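Local coordinates for protein yxeP (Bacillus subtilis, PDB 1YSJ), which probably deacetylates N-acetylcysteine to cysteine and acetate with two bound divalent metal cations, a step in the breakdown of S-(2-succino)cysteine, at residues Gly180-Pro185 with Gly360-Met365; Gly193-Pro198 with Thr339-Gln344. The protein carries 1 engineered substitution. One frame throughout, in Å; residues are numbered along the deposited sequence.

Followed from the N terminus, the chain, after earlier strands of the same sheet, reaches strand 175-184, whose end and the following Pro185 make up Gly180-Pro185, and then turns into strand 191-194, the start of Gly193-Pro198. It leaves along strand 197-211 for the four-stranded antiparallel sheet and comes back with strand 338-341, where Thr339-Gln344 closes contact 2 across 140 intervening residues. Strand 360-366 then slots in beside Gly180-Pro185 and closes contact 1, so the loop of contact 2 is nested inside that of contact 1. The paired strands of both contacts belong to one mixed sheet: strand 360-366 lies between strands 175-184 and 191-194, and Trp364 joins the two contacts through Gly193 and Glu343.

Contact 1 of 2, residues Gly180-Pro185 with Gly360-Met365; sequences GMHNKP and GFFVWM. With NI (nickel (II) ion), chain C.
The indole of Trp364 carries the aliphatic part of Lys184 over one face, with CE 3.6 Å from the centroid of its five-membered ring, a CH-pi contact that suits a long methylene chain; CB of His182 sits in plane at the indole edge. Lys184 bends at chi2 (74°) to lay CD and CE across the ring, while its ammonium is paired with Asp186. One face of the Phe362 ring receives CA of Met181, offset toward the rim, and Phe362 CZ packs 3.6 Å from His182 CB. Water 2, itself a nickel ligand, lies in plane at the imidazole edge of His182.

Beneath these rings, Gly180-Asn183 and Phe362-Met365 pair as neighbouring parallel strands in the mixed sheet of the M20 metal-binding domain. The ladder runs from Gly180 N-Phe361 O to Lys184 N-Met365 O, with His182 N to Val363 O at 2.9 Å. Gly180 has no side chain to collide with the Phe362 ring. On the face of the selenomethionines Met181 and Met365, SE of Met181 lies 3.9 Å from CB of Met365, flexible apolar chains fitted against helices 124-139 and 384-402.

His182 binds nickel through NE2 (2.2 Å), beside Cys122 and His124. Its ND1 donates an almost straight bond (178°) to a lone pair of Asn183 O, in the ring plane; with NE2 on the metal, this fixes the imidazole's rotation.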
loop_
_atom_site.group_PDB
_atom_site.type_symbol
_atom_site.label_atom_id
_atom_site.label_comp_id
_atom_site.label_asym_id
_atom_site.label_seq_id
_atom_site.Cartn_x
_atom_site.Cartn_y
_atom_site.Cartn_z
ATOM N N GLY A 180 -8.796 -23.154 32.391
ATOM C CA GLY A 180 -9.629 -22.161 31.739
ATOM C C GLY A 180 -10.571 -22.784 30.735
ATOM O O GLY A 180 -10.472 -23.968 30.418
HETATM N N MSE A 181 -11.498 -21.977 30.245
HETATM C CA MSE A 181 -12.427 -22.432 29.240
HETATM C C MSE A 181 -12.595 -21.372 28.173
HETATM O O MSE A 181 -12.305 -20.193 28.393
HETATM C CB MSE A 181 -13.788 -22.746 29.869
HETATM C CG MSE A 181 -14.829 -21.646 29.694
HETATM SE SE MSE A 181 -16.430 -21.916 30.740
HETATM C CE MSE A 181 -15.911 -20.938 32.282
ATOM N N HIS A 182 -13.058 -21.810 27.010
ATOM C CA HIS A 182 -13.718 -20.904 26.101
ATOM C C HIS A 182 -15.004 -21.546 25.611
ATOM O O HIS A 182 -15.025 -22.731 25.267
ATOM C CB HIS A 182 -12.828 -20.508 24.930
ATOM C CG HIS A 182 -13.168 -19.166 24.365
ATOM N ND1 HIS A 182 -14.314 -18.936 23.633
ATOM C CD2 HIS A 182 -12.531 -17.975 24.454
ATOM C CE1 HIS A 182 -14.364 -17.662 23.288
ATOM N NE2 HIS A 182 -13.293 -17.057 23.773
ATOM N N ASN A 183 -16.076 -20.758 25.599
ATOM C CA ASN A 183 -17.343 -21.201 25.038
ATOM C C ASN A 183 -17.138 -21.625 23.589
ATOM O O ASN A 183 -16.339 -21.026 22.866
ATOM C CB ASN A 183 -18.406 -20.100 25.151
ATOM C CG ASN A 183 -18.148 -18.936 24.209
ATOM O OD1 ASN A 183 -18.535 -18.967 23.042
ATOM N ND2 ASN A 183 -17.489 -17.907 24.714
ATOM N N LYS A 184 -17.842 -22.672 23.183
ATOM C CA LYS A 184 -17.744 -23.186 21.829
ATOM C C LYS A 184 -19.157 -23.335 21.273
ATOM O O LYS A 184 -19.847 -24.307 21.587
ATOM C CB LYS A 184 -16.987 -24.516 21.816
ATOM C CG LYS A 184 -16.318 -24.869 20.484
ATOM C CD LYS A 184 -15.077 -24.010 20.241
ATOM C CE LYS A 184 -14.217 -24.552 19.109
ATOM N NZ LYS A 184 -14.804 -24.291 17.779
ATOM N N PRO A 185 -19.599 -22.354 20.462
ATOM C CA PRO A 185 -20.978 -22.294 19.951
ATOM C C PRO A 185 -21.427 -23.518 19.153
ATOM O O PRO A 185 -22.622 -23.823 19.128
ATOM C CB PRO A 185 -20.980 -21.039 19.061
ATOM C CG PRO A 185 -19.537 -20.718 18.816
ATOM C CD PRO A 185 -18.793 -21.206 20.005
ATOM N N GLY A 360 -0.910 -26.390 32.464
ATOM C CA GLY A 360 -2.276 -25.893 32.324
ATOM C C GLY A 360 -3.173 -26.720 31.428
ATOM O O GLY A 360 -2.695 -27.518 30.618
ATOM N N PHE A 361 -4.479 -26.520 31.578
ATOM C CA PHE A 361 -5.467 -27.164 30.723
ATOM C C PHE A 361 -6.613 -26.215 30.359
ATOM O O PHE A 361 -7.234 -25.602 31.227
ATOM C CB PHE A 361 -6.010 -28.433 31.386
ATOM C CG PHE A 361 -6.364 -29.517 30.414
ATOM C CD1 PHE A 361 -5.406 -30.446 30.009
ATOM C CD2 PHE A 361 -7.652 -29.613 29.897
ATOM C CE1 PHE A 361 -5.724 -31.455 29.106
ATOM C CE2 PHE A 361 -7.981 -30.624 28.986
ATOM C CZ PHE A 361 -7.015 -31.542 28.591
ATOM N N PHE A 362 -6.891 -26.119 29.063
ATOM C CA PHE A 362 -7.910 -25.227 28.534
ATOM C C PHE A 362 -8.932 -26.050 27.757
ATOM O O PHE A 362 -8.568 -26.815 26.862
ATOM C CB PHE A 362 -7.239 -24.200 27.618
ATOM C CG PHE A 362 -8.099 -23.011 27.279
ATOM C CD1 PHE A 362 -8.262 -21.969 28.188
ATOM C CD2 PHE A 362 -8.709 -22.915 26.032
ATOM C CE1 PHE A 362 -9.040 -20.854 27.866
ATOM C CE2 PHE A 362 -9.490 -21.807 25.696
ATOM C CZ PHE A 362 -9.653 -20.776 26.613
ATOM N N VAL A 363 -10.208 -25.896 28.093
ATOM C CA VAL A 363 -11.261 -26.703 27.463
ATOM C C VAL A 363 -12.295 -25.883 26.684
ATOM O O VAL A 363 -12.495 -24.694 26.957
ATOM C CB VAL A 363 -12.000 -27.604 28.492
ATOM C CG1 VAL A 363 -11.048 -28.612 29.105
ATOM C CG2 VAL A 363 -12.687 -26.767 29.576
ATOM N N TRP A 364 -12.944 -26.532 25.715
ATOM C CA TRP A 364 -14.118 -25.962 25.060
ATOM C C TRP A 364 -15.349 -26.216 25.922
ATOM O O TRP A 364 -15.572 -27.339 26.375
ATOM C CB TRP A 364 -14.362 -26.578 23.677
ATOM C CG TRP A 364 -13.290 -26.382 22.620
ATOM C CD1 TRP A 364 -12.900 -27.301 21.683
ATOM C CD2 TRP A 364 -12.502 -25.202 22.369
ATOM N NE1 TRP A 364 -11.919 -26.776 20.875
ATOM C CE2 TRP A 364 -11.652 -25.493 21.274
ATOM C CE3 TRP A 364 -12.427 -23.935 22.962
ATOM C CZ2 TRP A 364 -10.743 -24.562 20.757
ATOM C CZ3 TRP A 364 -11.517 -23.011 22.452
ATOM C CH2 TRP A 364 -10.688 -23.331 21.360
HETATM N N MSE A 365 -16.145 -25.174 26.144
HETATM C CA MSE A 365 -17.430 -25.324 26.813
HETATM C C MSE A 365 -18.553 -25.211 25.780
HETATM O O MSE A 365 -18.776 -24.139 25.215
HETATM C CB MSE A 365 -17.584 -24.262 27.908
HETATM C CG MSE A 365 -18.801 -24.441 28.831
HETATM SE SE MSE A 365 -18.875 -26.158 29.788
HETATM C CE MSE A 365 -17.099 -26.136 30.690
HETATM NI NI NI C . -12.893 -14.900 23.884
HETATM O O HOH W 1 -11.439 -14.513 22.751
HETATM O O HOH W 2 -11.179 -15.401 25.293
#

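Contact 2 of 2, residues Gly193-Pro198 with Thr339-Gln344; sequences GVKEGP and TVHAEQ
Lys195 lays its methylenes along Ala342, CD coming 3.2 Å from Ala342 O and CG meeting the methyl group, while its CB lies 3.7 Å from CE1 of the His341 ring. The chain leaves with CG between the backbone N and the carbonyl carbon (chi1 80°), then folds at chi3 and chi4 and turns its ammonium back onto its own loop. There NZ donates to two carbonyl oxygens, Glu196 O and Pro198 O, both at 2.8 Å; the first donor direction is tilted from the carbonyl plane, the second lies above it. Lysine suits this place because its arm is long enough to cross the turn and brings several hydrogens to acceptors that the Val194 bonds do not use. Replacing it with an alanine would probably leave these two carbonyls without their ammonium donor and the loop freer to move, with a gap beside Ala342.

The backbone ladder is short and parallel. Val194 N gives a nearly straight bond to Val340 O (2.9 Å), and Val194 O accepts from Ala342 N at 3.2 Å. Gly193 and Val340 find backbone partners in Trp364 and Ile192. A small residue fits at Ala342, whose CB presses to 3.5 Å from Val194 N; Gly193, with no side chain, lets its backbone C lie 3.7 Å from Ala342 CB. The carbonyl of Lys195 is satisfied by Asn320 ND2, and that of Glu343 by the indole NH of Trp364.

Val194, branched and apolar, touches Thr339 CG2 with its CG2 and packs against Leu325 of helix 325-334 and against Phe361 and Val363 of strand 360-366. Strand 338-341 is an outermost strand of the mixed sheet within this chain, with strand 191-194 between it and strand 360-366.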
loop_
_atom_site.group_PDB
_atom_site.type_symbol
_atom_site.label_atom_id
_atom_site.label_comp_id
_atom_site.label_asym_id
_atom_site.label_seq_id
_atom_site.Cartn_x
_atom_site.Cartn_y
_atom_site.Cartn_z
ATOM N N GLY A 193 -15.072 -29.889 25.496
ATOM C CA GLY A 193 -14.073 -30.263 24.490
ATOM C C GLY A 193 -12.698 -30.454 25.103
ATOM O O GLY A 193 -12.155 -29.535 25.715
ATOM N N VAL A 194 -12.130 -31.643 24.919
ATOM C CA VAL A 194 -10.926 -32.056 25.639
ATOM C C VAL A 194 -9.848 -32.657 24.722
ATOM O O VAL A 194 -10.105 -33.629 24.007
ATOM C CB VAL A 194 -11.292 -33.074 26.774
ATOM C CG1 VAL A 194 -10.051 -33.697 27.385
ATOM C CG2 VAL A 194 -12.128 -32.403 27.864
ATOM N N LYS A 195 -8.648 -32.072 24.751
ATOM C CA LYS A 195 -7.464 -32.675 24.116
ATOM C C LYS A 195 -6.160 -32.273 24.818
ATOM O O LYS A 195 -6.067 -31.182 25.385
ATOM C CB LYS A 195 -7.393 -32.342 22.615
ATOM C CG LYS A 195 -6.842 -30.952 22.281
ATOM C CD LYS A 195 -6.795 -30.682 20.770
ATOM C CE LYS A 195 -5.821 -31.600 20.026
ATOM N NZ LYS A 195 -4.406 -31.430 20.459
ATOM N N GLU A 196 -5.166 -33.160 24.782
ATOM C CA GLU A 196 -3.814 -32.818 25.227
ATOM C C GLU A 196 -3.048 -32.137 24.084
ATOM O O GLU A 196 -3.401 -32.288 22.914
ATOM C CB GLU A 196 -3.062 -34.050 25.788
ATOM C CG GLU A 196 -2.640 -35.111 24.765
ATOM C CD GLU A 196 -2.308 -36.481 25.389
ATOM O OE1 GLU A 196 -1.568 -36.554 26.398
ATOM O OE2 GLU A 196 -2.778 -37.504 24.846
ATOM N N GLY A 197 -2.021 -31.367 24.434
ATOM C CA GLY A 197 -1.194 -30.682 23.447
ATOM C C GLY A 197 -1.846 -29.451 22.838
ATOM O O GLY A 197 -2.695 -28.814 23.475
ATOM N N PRO A 198 -1.457 -29.112 21.591
ATOM C CA PRO A 198 -1.865 -27.884 20.898
ATOM C C PRO A 198 -3.367 -27.800 20.634
ATOM O O PRO A 198 -3.944 -28.700 20.011
ATOM C CB PRO A 198 -1.102 -27.959 19.566
ATOM C CG PRO A 198 -0.012 -28.957 19.795
ATOM C CD PRO A 198 -0.572 -29.939 20.754
ATOM N N THR A 339 -17.863 -35.572 27.058
ATOM C CA THR A 339 -16.644 -35.018 26.481
ATOM C C THR A 339 -16.493 -35.452 25.031
ATOM O O THR A 339 -16.900 -36.553 24.654
ATOM C CB THR A 339 -15.375 -35.423 27.268
ATOM O OG1 THR A 339 -15.334 -36.845 27.426
ATOM C CG2 THR A 339 -15.345 -34.753 28.638
ATOM N N VAL A 340 -15.923 -34.566 24.221
ATOM C CA VAL A 340 -15.537 -34.890 22.850
ATOM C C VAL A 340 -14.070 -34.514 22.654
ATOM O O VAL A 340 -13.510 -33.753 23.452
ATOM C CB VAL A 340 -16.426 -34.174 21.792
ATOM C CG1 VAL A 340 -17.868 -34.680 21.859
ATOM C CG2 VAL A 340 -16.365 -32.658 21.948
ATOM N N HIS A 341 -13.450 -35.059 21.611
ATOM C CA HIS A 341 -12.077 -34.701 21.275
ATOM C C HIS A 341 -12.042 -33.301 20.671
ATOM O O HIS A 341 -12.608 -33.062 19.600
ATOM C CB HIS A 341 -11.449 -35.723 20.322
ATOM C CG HIS A 341 -9.986 -35.505 20.088
ATOM N ND1 HIS A 341 -9.036 -35.722 21.065
ATOM C CD2 HIS A 341 -9.310 -35.080 18.994
ATOM C CE1 HIS A 341 -7.839 -35.446 20.580
ATOM N NE2 HIS A 341 -7.977 -35.056 19.325
ATOM N N ALA A 342 -11.379 -32.386 21.375
ATOM C CA ALA A 342 -11.370 -30.971 21.011
ATOM C C ALA A 342 -10.766 -30.704 19.632
ATOM O O ALA A 342 -9.664 -31.159 19.326
ATOM C CB ALA A 342 -10.655 -30.149 22.078
ATOM N N GLU A 343 -11.507 -29.973 18.804
ATOM C CA GLU A 343 -11.003 -29.509 17.517
ATOM C C GLU A 343 -10.149 -28.266 17.728
ATOM O O GLU A 343 -10.452 -27.432 18.588
ATOM C CB GLU A 343 -12.162 -29.196 16.571
ATOM C CG GLU A 343 -12.915 -30.434 16.076
ATOM C CD GLU A 343 -14.158 -30.098 15.262
ATOM O OE1 GLU A 343 -14.687 -31.013 14.594
ATOM O OE2 GLU A 343 -14.611 -28.928 15.289
ATOM N N GLN A 344 -9.081 -28.145 16.946
ATOM C CA GLN A 344 -8.188 -26.994 17.053
ATOM C C GLN A 344 -8.830 -25.702 16.544
ATOM O O GLN A 344 -9.712 -25.729 15.684
ATOM C CB GLN A 344 -6.862 -27.261 16.339
ATOM C CG GLN A 344 -5.918 -28.170 17.121
ATOM C CD GLN A 344 -4.705 -28.622 16.309
ATOM O OE1 GLN A 344 -3.610 -28.772 16.848
ATOM N NE2 GLN A 344 -4.900 -28.841 15.015
#